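Local coordinates for protein hypoxanthine-guanine phosphoribosyltransferase (Thermus thermophilus, PDB 3ACD) that probably salvages hypoxanthine and guanine, joining each to the phosphoribosyl group of 5-phospho-alpha-D-ribose 1-diphosphate to give IMP or GMP, at residues P11-A16 with I173-P178; G28-D33 with R57-P62; V128-S133 with H145-E150. All blocks are in the same frame, centred on the assembly; numbering follows the deposited sequence.

Contact 1 of 3, residues P11-A16 with I173-P178; sequences PVQISA and ITSIRP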
# COMPACT_ATOMS: atom_id res chain seq x y z
N PRO A 11 2.75 1.91 -26.04
CA PRO A 11 1.54 2.61 -26.47
C PRO A 11 0.65 3.17 -25.36
O PRO A 11 -0.14 4.08 -25.60
CB PRO A 11 0.82 1.55 -27.30
CG PRO A 11 1.15 0.30 -26.56
CD PRO A 11 2.64 0.46 -26.29
N VAL A 12 0.76 2.62 -24.16
CA VAL A 12 -0.06 3.08 -23.04
C VAL A 12 0.70 4.01 -22.11
O VAL A 12 1.78 3.68 -21.61
CB VAL A 12 -0.59 1.88 -22.22
CG1 VAL A 12 -1.41 2.37 -21.03
CG2 VAL A 12 -1.44 0.99 -23.12
N GLN A 13 0.13 5.19 -21.88
CA GLN A 13 0.73 6.20 -21.02
C GLN A 13 -0.39 6.92 -20.27
O GLN A 13 -1.29 7.50 -20.89
CB GLN A 13 1.50 7.23 -21.86
CG GLN A 13 2.53 6.65 -22.84
CD GLN A 13 3.73 6.02 -22.15
OE1 GLN A 13 4.10 6.40 -21.04
NE2 GLN A 13 4.37 5.07 -22.83
N ILE A 14 -0.35 6.88 -18.94
CA ILE A 14 -1.37 7.54 -18.13
C ILE A 14 -0.68 8.33 -17.03
O ILE A 14 -0.00 7.76 -16.17
CB ILE A 14 -2.35 6.51 -17.50
CG1 ILE A 14 -2.79 5.50 -18.56
CG2 ILE A 14 -3.56 7.23 -16.95
CD1 ILE A 14 -3.74 4.43 -18.03
N SER A 15 -0.86 9.65 -17.05
CA SER A 15 -0.21 10.53 -16.08
C SER A 15 -0.70 10.38 -14.65
O SER A 15 -1.80 9.91 -14.39
CB SER A 15 -0.37 11.99 -16.49
OG SER A 15 -1.71 12.42 -16.33
N ALA A 16 0.14 10.83 -13.71
CA ALA A 16 -0.20 10.77 -12.30
C ALA A 16 -1.46 11.60 -12.07
O ALA A 16 -2.30 11.25 -11.24
CB ALA A 16 0.95 11.32 -11.46
N ILE A 173 1.48 5.59 -15.00
CA ILE A 173 1.39 4.31 -15.67
C ILE A 173 2.04 4.48 -17.04
O ILE A 173 1.74 5.43 -17.76
CB ILE A 173 -0.08 3.85 -15.87
CG1 ILE A 173 -0.63 3.25 -14.57
CG2 ILE A 173 -0.18 2.84 -17.01
CD1 ILE A 173 0.05 1.94 -14.17
N THR A 174 2.96 3.58 -17.38
CA THR A 174 3.62 3.63 -18.67
C THR A 174 3.71 2.21 -19.23
O THR A 174 3.14 1.28 -18.65
CB THR A 174 5.03 4.26 -18.56
OG1 THR A 174 5.62 4.37 -19.86
CG2 THR A 174 5.93 3.44 -17.66
N SER A 175 4.40 2.03 -20.34
CA SER A 175 4.50 0.71 -20.95
C SER A 175 5.70 0.59 -21.87
O SER A 175 6.37 1.57 -22.17
CB SER A 175 3.23 0.42 -21.76
OG SER A 175 3.04 1.41 -22.76
N ILE A 176 5.95 -0.64 -22.32
CA ILE A 176 7.05 -0.92 -23.24
C ILE A 176 6.43 -1.39 -24.55
O ILE A 176 5.23 -1.63 -24.63
CB ILE A 176 7.96 -2.04 -22.71
CG1 ILE A 176 7.14 -3.32 -22.49
CG2 ILE A 176 8.65 -1.60 -21.43
CD1 ILE A 176 7.95 -4.51 -22.03
N ARG A 177 7.26 -1.51 -25.58
CA ARG A 177 6.78 -1.97 -26.87
C ARG A 177 6.82 -3.49 -26.89
O ARG A 177 7.69 -4.10 -26.28
CB ARG A 177 7.66 -1.41 -28.00
CG ARG A 177 7.62 0.10 -28.11
CD ARG A 177 8.48 0.60 -29.25
NE ARG A 177 8.43 2.05 -29.38
CZ ARG A 177 9.10 2.74 -30.30
NH1 ARG A 177 9.88 2.12 -31.17
NH2 ARG A 177 8.99 4.07 -30.34
N PRO A 178 5.86 -4.11 -27.59
CA PRO A 178 5.81 -5.58 -27.67
C PRO A 178 7.11 -6.14 -28.25
O PRO A 178 7.42 -7.32 -28.06
CB PRO A 178 4.61 -5.83 -28.56
CG PRO A 178 4.60 -4.64 -29.47
CD PRO A 178 4.87 -3.51 -28.49
O HOH W 1 3.44 7.76 -18.74
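Ile14 and Ile173 bond through both backbones: Ile14 N meets Ile173 O at 2.8 Å, almost straight (176° at the hydrogen), and Ile173 N meets Ile14 O at 2.9 Å. Their side chains lie alongside each other, with Ile173 CG2 against Ile14 CG1 and CD1, both at 4.0 Å. Ser175 OG, held between its own backbone N and carbonyl carbon (chi1 59°), donates to a lone pair of Val12 O at 2.8 Å. Thr174 OG1 donates to Gln13 OE1 at 2.8 Å. The Ile14-Ile173 pair is a lone antiparallel bridge of the hydrogen-bonded kind, next to the small sheet of strands 174-175 and 156-157. Val12 and Ser175 both touch Val156, which binds IMP, so the contact backs the nucleotide pocket. The bend of Gln13 at chi2 (-69°) turns its amide toward Thr174, and one water donates to both Gln13 OE1 and Ile173 O. NE2 of this amide bonds to Gly10 O, while Thr174 OG1 is also bonded to Gly8 N. A valine in place of Thr174 would probably leave Gly8 N without its partner and Gln13 OE1 with one donor fewer. Ser15 OG caps Ala18 N, starting helix 16-33.

Contact 2 of 3, residues G28-D33 with R57-P62; sequences GEIARD and RAIPLP
Ala58 brings its carbonyl oxygen up to the backbone of Gly28, with Ala58 O 3.7 Å from Gly28 N, a loose approach at the edge of the contact. Ile59 supplies the main apolar wedge. Its CG1 stands anti to the carbonyl carbon (chi1 -59°) and the chain runs on extended, which carries CD1 to the helix although the CB itself does not head there. Ile59 CD1 lies 3.8 Å from Ile30 CG2 and 3.9 Å from Ile30 CD1, resting against both methyls as the two side chains cross obliquely. Ile59 CG2 adds a second, wider touch with the same Ile30 methyl branch. Pro60 follows as the centre of an inverse gamma turn, evidenced by the bond from Leu61 N to Ile59 O at 2.8 Å. Its ring atom Pro60 CD rests 3.9 Å from Ala31 CB. Leu61 comes in beyond it and meets helix backbone more than side chain: its CD1 is 3.6 Å from Ala31 CA and 3.7 Å from Ala31 O. Ala31 is therefore gripped by Pro60 at its methyl and by Leu61 along its main chain, and its small side chain is consistent with so near an approach of the loop; the closest pair of CA atoms, Ala31 and Ile59, is 5.3 Å apart. The join is purely van der Waals packing, burying 263 Å² in all. Across the dimer, Asn169 of the second subunit bonds through ND2 to Ile59 O and Leu61 O, and Phe5 of that subunit packs on Pro60. The contact thus lays the loop between helix 49-56 and strand 64-70 on the last turns of helix 16-33, whose Ile30 also reaches Tyr146 on strand 146-150.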
# COMPACT_ATOMS: atom_id res chain seq x y z
N GLY A 28 -15.44 8.19 -5.04
CA GLY A 28 -16.72 8.86 -4.87
C GLY A 28 -17.88 7.95 -5.21
O GLY A 28 -18.89 7.93 -4.50
N GLU A 29 -17.74 7.18 -6.29
CA GLU A 29 -18.78 6.26 -6.71
C GLU A 29 -19.00 5.20 -5.63
O GLU A 29 -20.14 4.87 -5.28
CB GLU A 29 -18.41 5.55 -8.02
CG GLU A 29 -18.13 6.47 -9.19
CD GLU A 29 -18.01 5.71 -10.51
OE1 GLU A 29 -17.31 4.68 -10.54
OE2 GLU A 29 -18.61 6.15 -11.51
N ILE A 30 -17.91 4.66 -5.10
CA ILE A 30 -17.99 3.64 -4.07
C ILE A 30 -18.69 4.18 -2.83
O ILE A 30 -19.56 3.53 -2.26
CB ILE A 30 -16.58 3.11 -3.70
CG1 ILE A 30 -16.02 2.30 -4.87
CG2 ILE A 30 -16.65 2.25 -2.44
CD1 ILE A 30 -14.57 1.89 -4.72
N ALA A 31 -18.30 5.39 -2.41
CA ALA A 31 -18.89 6.01 -1.23
C ALA A 31 -20.40 6.16 -1.41
O ALA A 31 -21.17 5.92 -0.47
CB ALA A 31 -18.25 7.37 -0.99
N ARG A 32 -20.82 6.54 -2.61
CA ARG A 32 -22.24 6.71 -2.91
C ARG A 32 -22.95 5.36 -2.93
O ARG A 32 -24.01 5.20 -2.32
CB ARG A 32 -22.41 7.40 -4.27
CG ARG A 32 -23.86 7.49 -4.72
CD ARG A 32 -23.98 8.03 -6.14
NE ARG A 32 -23.48 9.39 -6.26
CZ ARG A 32 -23.55 10.11 -7.38
NH1 ARG A 32 -24.10 9.60 -8.47
NH2 ARG A 32 -23.07 11.35 -7.40
N ASP A 33 -22.37 4.40 -3.65
CA ASP A 33 -22.97 3.07 -3.76
C ASP A 33 -23.05 2.34 -2.42
O ASP A 33 -23.98 1.57 -2.19
CB ASP A 33 -22.17 2.19 -4.73
CG ASP A 33 -22.28 2.66 -6.17
OD1 ASP A 33 -23.08 3.58 -6.44
OD2 ASP A 33 -21.56 2.10 -7.03
N ARG A 57 -8.40 6.51 0.53
CA ARG A 57 -8.39 7.89 1.00
C ARG A 57 -9.43 8.74 0.28
O ARG A 57 -9.63 9.91 0.61
CB ARG A 57 -7.00 8.51 0.84
CG ARG A 57 -6.02 8.04 1.90
CD ARG A 57 -4.65 8.66 1.73
NE ARG A 57 -3.91 8.07 0.61
CZ ARG A 57 -2.65 8.38 0.32
NH1 ARG A 57 -2.01 9.28 1.06
NH2 ARG A 57 -2.03 7.80 -0.70
N ALA A 58 -10.10 8.14 -0.71
CA ALA A 58 -11.15 8.84 -1.46
C ALA A 58 -12.51 8.21 -1.18
O ALA A 58 -13.48 8.45 -1.89
CB ALA A 58 -10.85 8.78 -2.96
N ILE A 59 -12.58 7.40 -0.12
CA ILE A 59 -13.83 6.76 0.27
C ILE A 59 -14.17 7.14 1.71
O ILE A 59 -13.75 6.49 2.66
CB ILE A 59 -13.74 5.22 0.19
CG1 ILE A 59 -13.40 4.78 -1.23
CG2 ILE A 59 -15.07 4.60 0.62
CD1 ILE A 59 -13.13 3.29 -1.36
N PRO A 60 -14.94 8.23 1.88
CA PRO A 60 -15.32 8.68 3.22
C PRO A 60 -16.45 7.85 3.83
O PRO A 60 -17.59 8.31 3.94
CB PRO A 60 -15.70 10.14 3.00
CG PRO A 60 -16.29 10.11 1.63
CD PRO A 60 -15.33 9.23 0.87
N LEU A 61 -16.11 6.62 4.22
CA LEU A 61 -17.04 5.68 4.83
C LEU A 61 -16.27 4.85 5.84
O LEU A 61 -15.04 4.75 5.75
CB LEU A 61 -17.62 4.72 3.80
CG LEU A 61 -18.63 5.19 2.75
CD1 LEU A 61 -18.92 4.04 1.79
CD2 LEU A 61 -19.91 5.63 3.44
N PRO A 62 -16.96 4.27 6.83
CA PRO A 62 -16.23 3.45 7.81
C PRO A 62 -15.96 2.14 7.06
O PRO A 62 -16.87 1.57 6.45
CB PRO A 62 -17.25 3.27 8.93
CG PRO A 62 -18.55 3.24 8.19
CD PRO A 62 -18.39 4.36 7.18

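Contact 3 of 3, residues V128-S133 with H145-E150; sequences VAALLS and HYLGFE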
# COMPACT_ATOMS: atom_id res chain seq x y z
N VAL A 128 -15.83 -5.59 -7.55
CA VAL A 128 -14.42 -5.47 -7.90
C VAL A 128 -14.00 -4.09 -8.36
O VAL A 128 -14.69 -3.45 -9.16
CB VAL A 128 -14.07 -6.48 -9.02
CG1 VAL A 128 -12.62 -6.31 -9.47
CG2 VAL A 128 -14.31 -7.90 -8.54
N ALA A 129 -12.87 -3.62 -7.84
CA ALA A 129 -12.30 -2.34 -8.24
C ALA A 129 -10.95 -2.69 -8.83
O ALA A 129 -10.16 -3.40 -8.21
CB ALA A 129 -12.13 -1.43 -7.03
N ALA A 130 -10.68 -2.21 -10.04
CA ALA A 130 -9.42 -2.48 -10.72
C ALA A 130 -8.96 -1.21 -11.42
O ALA A 130 -9.76 -0.51 -12.04
CB ALA A 130 -9.61 -3.60 -11.75
N LEU A 131 -7.67 -0.90 -11.32
CA LEU A 131 -7.17 0.30 -11.97
C LEU A 131 -7.22 0.17 -13.49
O LEU A 131 -7.64 1.10 -14.17
CB LEU A 131 -5.72 0.59 -11.54
CG LEU A 131 -5.13 1.87 -12.15
CD1 LEU A 131 -5.87 3.10 -11.61
CD2 LEU A 131 -3.66 1.95 -11.82
N LEU A 132 -6.81 -0.98 -14.00
CA LEU A 132 -6.77 -1.21 -15.45
C LEU A 132 -7.37 -2.54 -15.89
O LEU A 132 -7.56 -3.45 -15.08
CB LEU A 132 -5.32 -1.16 -15.93
CG LEU A 132 -4.46 0.04 -15.56
CD1 LEU A 132 -3.00 -0.28 -15.83
CD2 LEU A 132 -4.90 1.26 -16.35
N SER A 133 -7.66 -2.63 -17.18
CA SER A 133 -8.21 -3.85 -17.76
C SER A 133 -7.86 -3.91 -19.24
O SER A 133 -7.99 -2.91 -19.96
CB SER A 133 -9.73 -3.91 -17.59
OG SER A 133 -10.24 -5.10 -18.18
N HIS A 145 -16.67 -3.70 -11.36
CA HIS A 145 -17.67 -2.68 -11.10
C HIS A 145 -17.10 -1.27 -11.06
O HIS A 145 -17.79 -0.30 -11.38
CB HIS A 145 -18.38 -2.99 -9.78
CG HIS A 145 -18.90 -4.39 -9.70
ND1 HIS A 145 -18.08 -5.48 -9.49
CD2 HIS A 145 -20.15 -4.88 -9.87
CE1 HIS A 145 -18.80 -6.58 -9.54
NE2 HIS A 145 -20.06 -6.25 -9.77
N TYR A 146 -15.83 -1.17 -10.68
CA TYR A 146 -15.15 0.12 -10.59
C TYR A 146 -13.82 0.01 -11.33
O TYR A 146 -12.82 -0.43 -10.78
CB TYR A 146 -14.94 0.48 -9.12
CG TYR A 146 -16.22 0.46 -8.34
CD1 TYR A 146 -17.18 1.46 -8.50
CD2 TYR A 146 -16.51 -0.59 -7.47
CE1 TYR A 146 -18.39 1.42 -7.82
CE2 TYR A 146 -17.72 -0.64 -6.78
CZ TYR A 146 -18.65 0.36 -6.96
OH TYR A 146 -19.84 0.30 -6.28
N LEU A 147 -13.84 0.42 -12.59
CA LEU A 147 -12.66 0.35 -13.44
C LEU A 147 -12.03 1.71 -13.68
O LEU A 147 -12.72 2.67 -14.02
CB LEU A 147 -13.01 -0.29 -14.78
CG LEU A 147 -11.88 -0.34 -15.81
CD1 LEU A 147 -10.75 -1.22 -15.28
CD2 LEU A 147 -12.42 -0.88 -17.13
N GLY A 148 -10.72 1.79 -13.50
CA GLY A 148 -10.04 3.05 -13.73
C GLY A 148 -9.97 3.34 -15.22
O GLY A 148 -10.57 4.30 -15.71
N PHE A 149 -9.27 2.48 -15.95
CA PHE A 149 -9.09 2.67 -17.39
C PHE A 149 -9.08 1.37 -18.18
O PHE A 149 -8.47 0.38 -17.76
CB PHE A 149 -7.75 3.37 -17.65
CG PHE A 149 -7.55 4.65 -16.90
CD1 PHE A 149 -7.97 5.86 -17.44
CD2 PHE A 149 -6.93 4.64 -15.65
CE1 PHE A 149 -7.77 7.06 -16.74
CE2 PHE A 149 -6.73 5.83 -14.95
CZ PHE A 149 -7.15 7.04 -15.49
N GLU A 150 -9.75 1.37 -19.33
CA GLU A 150 -9.73 0.20 -20.19
C GLU A 150 -8.62 0.51 -21.18
O GLU A 150 -8.60 1.59 -21.78
CB GLU A 150 -11.05 0.02 -20.93
CG GLU A 150 -11.02 -1.13 -21.92
CD GLU A 150 -12.35 -1.33 -22.62
OE1 GLU A 150 -13.26 -1.91 -22.01
OE2 GLU A 150 -12.47 -0.87 -23.78
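His145 and Val128 meet at the imidazole: Val128 N donates to ND1 of His145 at 3.0 Å from 31° out of the ring plane, while Val128 O lies in that plane at the ring's edge. Tyr146 has His145 CB on one ring face, 3.7 Å above the plane and offset toward the rim. The Phe149 ring is approached obliquely by Leu131 O and Leu132 CD2, and Leu132 CD2 also touches Phe149 CB at 3.8 Å.

The two backbones pair as parallel strands, with bonds alternating between them up to the corner. Tyr146 N bonds to Val128 O, Ala130 N to Tyr146 O at 2.9 Å, and Gly148 N to Ala130 O at 2.9 Å. Both chains turn that corner together, at Leu131 and Gly148, and pairing resumes through Phe149 N to Leu131 O at 2.8 Å, followed by a weak bond from Ser133 N to Phe149 O. Space at the corner is tight: a CB on Gly148 would fall 2.4 Å from Leu131 O. Opposite the face of Tyr146 and Phe149, Leu147, with CG anti to the backbone N (chi1 176°), lays CD1 on Ser133 CB at 3.7 Å.

Residues 128-130 and 146-147 belong to the central parallel sheet of the type I phosphoribosyltransferase fold, which Ala129 continues to strand 97-102. Past the corner, 132-133 and 149-150 stay paired, and Leu132 bonds on to Asp103 and Val105. Tyr146 packs on Leu26 of helix 16-33, with its hydroxyl bonded to Asp33 and Arg127, and Val128 packs on Leu111 and Leu115 of helix 109-119.

In the fold
From the N terminus, the chain enters contact 1 at 11-16 and returns to it only at 173-178, so that contact closes a loop holding both others. Within it, contact 2 joins the end of helix 16-33 to the loop before strand 64-70, closing before contact 3 pairs 128-133 with 145-150 across a short connection. Contacts 2 and 3 thus lie in series. Contact 3 touches both neighbours: Leu132 CD2 packs on Ile14 CD1 at 3.8 Å, and Tyr146 CD1 packs on Glu29 OE1 at 3.8 Å. Contacts 1 and 2 do not touch, their nearest atoms being about 11 Å apart. The central sheet therefore bridges the terminal segments and the helix-loop packing.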